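Local coordinates for protein putative fimbriae assembly chaperone (PDB 2CO7) that probably acts as a periplasmic chaperone that helps fimbrial subunits fold and holds them ready for assembly into fimbriae, at residues 19-24 against 30-35; 76-81 against 126-131. One frame throughout, in Å; residues are numbered along the deposited sequence. Where two conformers were deposited one is given.

Overall arrangement
Both contacts lie in the N-terminal immunoglobulin-like domain and join the same two walls of its sandwich: strands 20-24 and 116-131 are neighbours on one side, strands 30-35 and 73-80 on the other. The centres of the contacts are about 7 Å apart. Contact 1 closes the sandwich at short range with small and branched apolar groups and a tyrosine ring. Contact 2 spans a wider gap, so longer side chains bridge it, and its apolar core gives way to an exposed arginine at one end. Tyr23 ties them together, touching Ala30 in contact 1 and hydrogen-bonding through OH to Arg80 N of contact 2. Arg20 and Lys127, which point away from the sandwich interior, both reach the backbone of another protein's chain.

Contact 1. Residues 19-24 against 30-35; sequences TRVIYH and ATLSVS
Val21 fills the gap between the strands with both of its methyls. With CG1 anti to the backbone N (chi1 178°), CG1 lies against Ala30 CB at 3.7 Å, while CG2 meets Leu32 CD1 at 4.1 Å, the two side chains crossing at a slant. Tyr23 adds a second contact to the alanine at about a right angle to the first: its CD1 is 3.9 Å from Ala30 CB, which approaches the ring obliquely. Ala30, the shortest side chain here, sits where the CA atoms of Tyr23 and Ala30 come within 6.2 Å. Beyond Leu32 the strands part. Thr31 turns its side chain away to the exposed surface. On the outer side of 19-24, Arg20 NH1 hydrogen-bonds Thr19 OG1 at 2.9 Å, the acceptor lying 16° out of the guanidinium plane. Outside the two segments, NH1 also forms a salt bridge with the backbone of another protein's chain. The strands run almost antiparallel, 166° between their directions and 7.6 Å apart at closest approach, yet contribute to opposite walls of the immunoglobulin-like sandwich: 20-24 bonds through its backbone to strand 116-131, whereas Ala30 pairs with Ile78 of strand 73-80.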
loop_
_atom_site.group_PDB
_atom_site.type_symbol
_atom_site.label_atom_id
_atom_site.label_comp_id
_atom_site.label_asym_id
_atom_site.label_seq_id
_atom_site.Cartn_x
_atom_site.Cartn_y
_atom_site.Cartn_z
ATOM N N THR B 19 0.619 9.779 6.328
ATOM C CA THR B 19 0.149 8.436 5.979
ATOM C C THR B 19 -1.364 8.433 5.677
ATOM O O THR B 19 -1.859 7.475 5.093
ATOM C CB THR B 19 0.431 7.383 7.080
ATOM O OG1 THR B 19 -0.221 7.774 8.313
ATOM C CG2 THR B 19 1.940 7.145 7.259
ATOM N N ARG B 20 -2.068 9.498 6.067
ATOM C CA ARG B 20 -3.462 9.687 5.665
ATOM C C ARG B 20 -3.716 11.173 5.466
ATOM O O ARG B 20 -2.950 12.015 5.965
ATOM C CB ARG B 20 -4.436 9.146 6.745
ATOM C CG ARG B 20 -4.302 9.871 8.108
ATOM C CD ARG B 20 -3.554 9.023 9.170
ATOM N NE ARG B 20 -4.314 7.781 9.428
ATOM C CZ ARG B 20 -3.965 6.553 9.011
ATOM N NH1 ARG B 20 -2.790 6.329 8.399
ATOM N NH2 ARG B 20 -4.774 5.524 9.235
ATOM N N VAL B 21 -4.811 11.501 4.791
ATOM C CA VAL B 21 -5.222 12.879 4.604
ATOM C C VAL B 21 -6.687 12.865 5.025
ATOM O O VAL B 21 -7.502 12.072 4.484
ATOM C CB VAL B 21 -5.093 13.364 3.110
ATOM C CG1 VAL B 21 -5.606 14.809 3.003
ATOM C CG2 VAL B 21 -3.643 13.355 2.616
ATOM N N ILE B 22 -7.039 13.703 5.997
ATOM C CA ILE B 22 -8.456 13.812 6.388
ATOM C C ILE B 22 -9.018 15.043 5.660
ATOM O O ILE B 22 -8.484 16.171 5.793
ATOM C CB ILE B 22 -8.648 13.933 7.915
ATOM C CG1 ILE B 22 -7.930 12.772 8.637
ATOM C CG2 ILE B 22 -10.207 14.093 8.277
ATOM C CD1 ILE B 22 -8.338 11.360 8.159
ATOM N N TYR B 23 -10.077 14.812 4.899
ATOM C CA TYR B 23 -10.723 15.871 4.101
ATOM C C TYR B 23 -12.006 16.289 4.769
ATOM O O TYR B 23 -13.030 15.600 4.665
ATOM C CB TYR B 23 -10.967 15.380 2.651
ATOM C CG TYR B 23 -11.246 16.514 1.665
ATOM C CD1 TYR B 23 -10.309 16.859 0.679
ATOM C CD2 TYR B 23 -12.446 17.227 1.715
ATOM C CE1 TYR B 23 -10.573 17.876 -0.244
ATOM C CE2 TYR B 23 -12.702 18.278 0.816
ATOM C CZ TYR B 23 -11.757 18.583 -0.172
ATOM O OH TYR B 23 -12.013 19.640 -1.047
ATOM N N HIS B 24 -11.953 17.437 5.451
ATOM C CA HIS B 24 -13.098 17.966 6.187
ATOM C C HIS B 24 -14.022 18.655 5.183
ATOM O O HIS B 24 -13.574 19.514 4.451
ATOM C CB HIS B 24 -12.620 18.943 7.256
ATOM C CG HIS B 24 -11.862 18.291 8.373
ATOM N ND1 HIS B 24 -10.515 17.999 8.297
ATOM C CD2 HIS B 24 -12.267 17.888 9.604
ATOM C CE1 HIS B 24 -10.126 17.441 9.436
ATOM N NE2 HIS B 24 -11.166 17.377 10.249
ATOM N N ALA B 30 -7.470 20.026 0.631
ATOM C CA ALA B 30 -6.457 19.465 1.507
ATOM C C ALA B 30 -5.111 19.490 0.780
ATOM O O ALA B 30 -5.025 19.771 -0.436
ATOM C CB ALA B 30 -6.833 18.072 1.879
ATOM N N THR B 31 -4.045 19.218 1.514
ATOM C CA THR B 31 -2.728 19.188 0.878
ATOM C C THR B 31 -1.972 17.981 1.326
ATOM O O THR B 31 -2.253 17.405 2.391
ATOM C CB THR B 31 -1.851 20.458 1.151
ATOM O OG1 THR B 31 -1.662 20.635 2.567
ATOM C CG2 THR B 31 -2.463 21.730 0.529
ATOM N N LEU B 32 -0.990 17.588 0.516
ATOM C CA LEU B 32 -0.136 16.429 0.864
ATOM C C LEU B 32 1.244 16.739 0.284
ATOM O O LEU B 32 1.363 16.989 -0.909
ATOM C CB LEU B 32 -0.696 15.147 0.248
ATOM C CG LEU B 32 0.158 13.877 0.424
ATOM C CD1 LEU B 32 0.394 13.504 1.888
ATOM C CD2 LEU B 32 -0.522 12.717 -0.356
ATOM N N SER B 33 2.273 16.792 1.127
ATOM C CA SER B 33 3.632 17.054 0.643
ATOM C C SER B 33 4.190 15.783 -0.024
ATOM O O SER B 33 3.937 14.683 0.433
ATOM C CB SER B 33 4.502 17.494 1.823
ATOM O OG SER B 33 5.843 17.731 1.462
ATOM N N VAL B 34 4.958 15.950 -1.095
ATOM C CA VAL B 34 5.658 14.828 -1.743
ATOM C C VAL B 34 7.091 15.293 -1.975
ATOM O O VAL B 34 7.306 16.407 -2.456
ATOM C CB VAL B 34 5.008 14.460 -3.135
ATOM C CG1 VAL B 34 5.015 15.655 -4.047
ATOM C CG2 VAL B 34 5.700 13.238 -3.793
ATOM N N SER B 35 8.052 14.449 -1.602
ATOM C CA SER B 35 9.466 14.750 -1.814
ATOM C C SER B 35 10.162 13.630 -2.553
ATOM O O SER B 35 9.791 12.474 -2.413
ATOM C CB SER B 35 10.183 15.036 -0.478
ATOM O OG SER B 35 9.451 16.005 0.286
#

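Contact 2. Residues 76-81 against 126-131; sequences LRIVRT and DKLIFR. With SO4 (sulfate ion), chain D.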
loop_
_atom_site.group_PDB
_atom_site.type_symbol
_atom_site.label_atom_id
_atom_site.label_comp_id
_atom_site.label_asym_id
_atom_site.label_seq_id
_atom_site.Cartn_x
_atom_site.Cartn_y
_atom_site.Cartn_z
ATOM N N LEU B 76 0.981 18.799 -3.043
ATOM C CA LEU B 76 -0.113 18.495 -3.916
ATOM C C LEU B 76 -1.338 19.065 -3.276
ATOM O O LEU B 76 -1.477 18.974 -2.064
ATOM C CB LEU B 76 -0.260 17.004 -4.023
ATOM C CG LEU B 76 1.021 16.269 -4.382
ATOM C CD1 LEU B 76 0.712 14.799 -4.422
ATOM C CD2 LEU B 76 1.575 16.794 -5.726
ATOM N N ARG B 77 -2.224 19.642 -4.078
ATOM C CA ARG B 77 -3.507 20.101 -3.597
ATOM C C ARG B 77 -4.563 19.073 -3.981
ATOM O O ARG B 77 -4.650 18.680 -5.143
ATOM C CB ARG B 77 -3.829 21.417 -4.307
ATOM C CG ARG B 77 -5.267 21.891 -4.161
ATOM C CD ARG B 77 -5.488 22.719 -2.895
ATOM N NE ARG B 77 -6.580 23.667 -3.109
ATOM C CZ ARG B 77 -7.317 24.202 -2.136
ATOM N NH1 ARG B 77 -7.078 23.885 -0.866
ATOM N NH2 ARG B 77 -8.291 25.058 -2.431
ATOM N N ILE B 78 -5.412 18.701 -3.033
ATOM C CA ILE B 78 -6.487 17.735 -3.297
ATOM C C ILE B 78 -7.827 18.453 -3.097
ATOM O O ILE B 78 -8.025 19.050 -2.061
ATOM C CB ILE B 78 -6.413 16.552 -2.302
ATOM C CG1 ILE B 78 -5.049 15.842 -2.375
ATOM C CG2 ILE B 78 -7.594 15.595 -2.561
ATOM C CD1 ILE B 78 -4.725 14.933 -1.180
ATOM N N VAL B 79 -8.735 18.395 -4.076
ATOM C CA VAL B 79 -9.989 19.163 -3.982
ATOM C C VAL B 79 -11.150 18.264 -4.412
ATOM O O VAL B 79 -11.025 17.514 -5.387
ATOM C CB VAL B 79 -9.938 20.504 -4.813
ATOM C CG1 VAL B 79 -8.863 21.462 -4.303
ATOM C CG2 VAL B 79 -9.702 20.233 -6.293
ATOM N N ARG B 80 -12.232 18.258 -3.626
ATOM C CA ARG B 80 -13.456 17.574 -4.052
ATOM C C ARG B 80 -14.058 18.269 -5.249
ATOM O O ARG B 80 -14.214 19.501 -5.229
ATOM C CB ARG B 80 -14.494 17.537 -2.928
ATOM C CG ARG B 80 -15.690 16.653 -3.284
ATOM C CD ARG B 80 -16.793 16.606 -2.189
ATOM N NE ARG B 80 -17.398 17.925 -1.952
ATOM C CZ ARG B 80 -18.340 18.517 -2.698
ATOM N NH1 ARG B 80 -18.841 17.941 -3.784
ATOM N NH2 ARG B 80 -18.768 19.730 -2.360
ATOM N N THR B 81 -14.460 17.514 -6.275
ATOM C CA THR B 81 -15.005 18.175 -7.481
ATOM C C THR B 81 -16.472 18.016 -7.772
ATOM O O THR B 81 -16.960 18.594 -8.764
ATOM C CB THR B 81 -14.296 17.773 -8.784
ATOM O OG1 THR B 81 -15.129 18.186 -9.867
ATOM C CG2 THR B 81 -14.152 16.270 -8.896
ATOM N N ASP B 126 -2.142 6.660 0.146
ATOM C CA ASP B 126 -2.659 7.007 1.491
ATOM C C ASP B 126 -4.167 6.978 1.458
ATOM O O ASP B 126 -4.788 7.354 0.459
ATOM C CB ASP B 126 -2.315 8.461 1.875
ATOM C CG ASP B 126 -0.889 8.655 2.369
ATOM O OD1 ASP B 126 -0.651 9.798 2.777
ATOM O OD2 ASP B 126 -0.054 7.736 2.383
ATOM N N LYS B 127 -4.773 6.604 2.585
ATOM C CA LYS B 127 -6.196 6.865 2.747
ATOM C C LYS B 127 -6.479 8.358 2.712
ATOM O O LYS B 127 -5.795 9.163 3.384
ATOM C CB LYS B 127 -6.722 6.245 4.049
ATOM C CG LYS B 127 -6.526 4.746 4.088
ATOM C CD LYS B 127 -6.863 4.158 5.460
ATOM C CE LYS B 127 -6.596 2.637 5.424
ATOM N NZ LYS B 127 -6.567 2.022 6.804
ATOM N N LEU B 128 -7.479 8.698 1.896
ATOM C CA LEU B 128 -8.025 10.049 1.831
ATOM C C LEU B 128 -9.466 9.929 2.345
ATOM O O LEU B 128 -10.373 9.397 1.662
ATOM C CB LEU B 128 -7.993 10.574 0.395
ATOM C CG LEU B 128 -8.765 11.877 0.156
ATOM C CD1 LEU B 128 -8.063 13.003 0.987
ATOM C CD2 LEU B 128 -8.745 12.244 -1.338
ATOM N N ILE B 129 -9.671 10.413 3.549
ATOM C CA ILE B 129 -10.921 10.131 4.268
ATOM C C ILE B 129 -11.771 11.361 4.279
ATOM O O ILE B 129 -11.402 12.380 4.902
ATOM C CB ILE B 129 -10.691 9.544 5.690
ATOM C CG1 ILE B 129 -9.815 8.262 5.618
ATOM C CG2 ILE B 129 -12.039 9.187 6.400
ATOM C CD1 ILE B 129 -9.266 7.735 7.010
ATOM N N PHE B 130 -12.930 11.240 3.615
ATOM C CA PHE B 130 -13.855 12.351 3.545
ATOM C C PHE B 130 -14.795 12.384 4.756
ATOM O O PHE B 130 -15.501 11.421 4.988
ATOM C CB PHE B 130 -14.636 12.327 2.223
ATOM C CG PHE B 130 -15.541 13.503 2.060
ATOM C CD1 PHE B 130 -15.026 14.737 1.645
ATOM C CD2 PHE B 130 -16.912 13.379 2.303
ATOM C CE1 PHE B 130 -15.915 15.874 1.466
ATOM C CE2 PHE B 130 -17.785 14.466 2.130
ATOM C CZ PHE B 130 -17.280 15.720 1.715
ATOM N N ARG B 131 -14.798 13.489 5.492
ATOM C CA ARG B 131 -15.610 13.633 6.707
ATOM C C ARG B 131 -16.653 14.761 6.534
ATOM O O ARG B 131 -16.317 15.991 6.551
ATOM C CB ARG B 131 -14.702 13.869 7.924
ATOM C CG ARG B 131 -15.462 13.843 9.280
ATOM C CD ARG B 131 -14.518 13.928 10.421
ATOM N NE ARG B 131 -13.599 12.773 10.404
ATOM C CZ ARG B 131 -12.472 12.696 11.093
ATOM N NH1 ARG B 131 -12.084 13.702 11.897
ATOM N NH2 ARG B 131 -11.729 11.608 10.976
HETATM S S SO4 D . -5.666 -1.663 7.012
HETATM O O1 SO4 D . -4.358 -2.341 7.069
HETATM O O2 SO4 D . -5.629 -0.609 6.007
HETATM O O3 SO4 D . -6.626 -2.712 6.673
HETATM O O4 SO4 D . -6.078 -1.174 8.340
#
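Ile78 and Leu128 reach into the sandwich from opposing walls and lie alongside each other, pointing opposite ways, meeting where Ile78 CG2 lies 3.7 Å from Leu128 CD2. Leu128 extends with CG anti to the backbone N (chi1 170°), which carries its methyls across a gap where the CA atoms of this pair are 9.4 Å apart. Two residues along each strand, Arg80 and Phe130 cross at an angle. Here the touching group is the aliphatic CD of Arg80, 3.8 Å from Phe130 CE1 and oblique to the ring. The arginine chain bends at chi3 (63°) beyond the touching CD; the guanidinium plane is 71° from the ring, and NH1 is held by Gly82 O. On the outer face of strand 116-131, the extended Lys127 points the other way: NZ donates to O2 of a sulfate, probably from the crystallisation liquor, at 2.9 Å, and also bonds Asn166 OD1 and the backbone of another protein's chain. That last bond is consistent with Lys127, together with Arg20, being the basic pair that anchors the subunit's C-terminal carboxylate in PapD-like chaperones. The contact itself is held by apolar packing, with Arg80 CD set obliquely on the Phe130 ring.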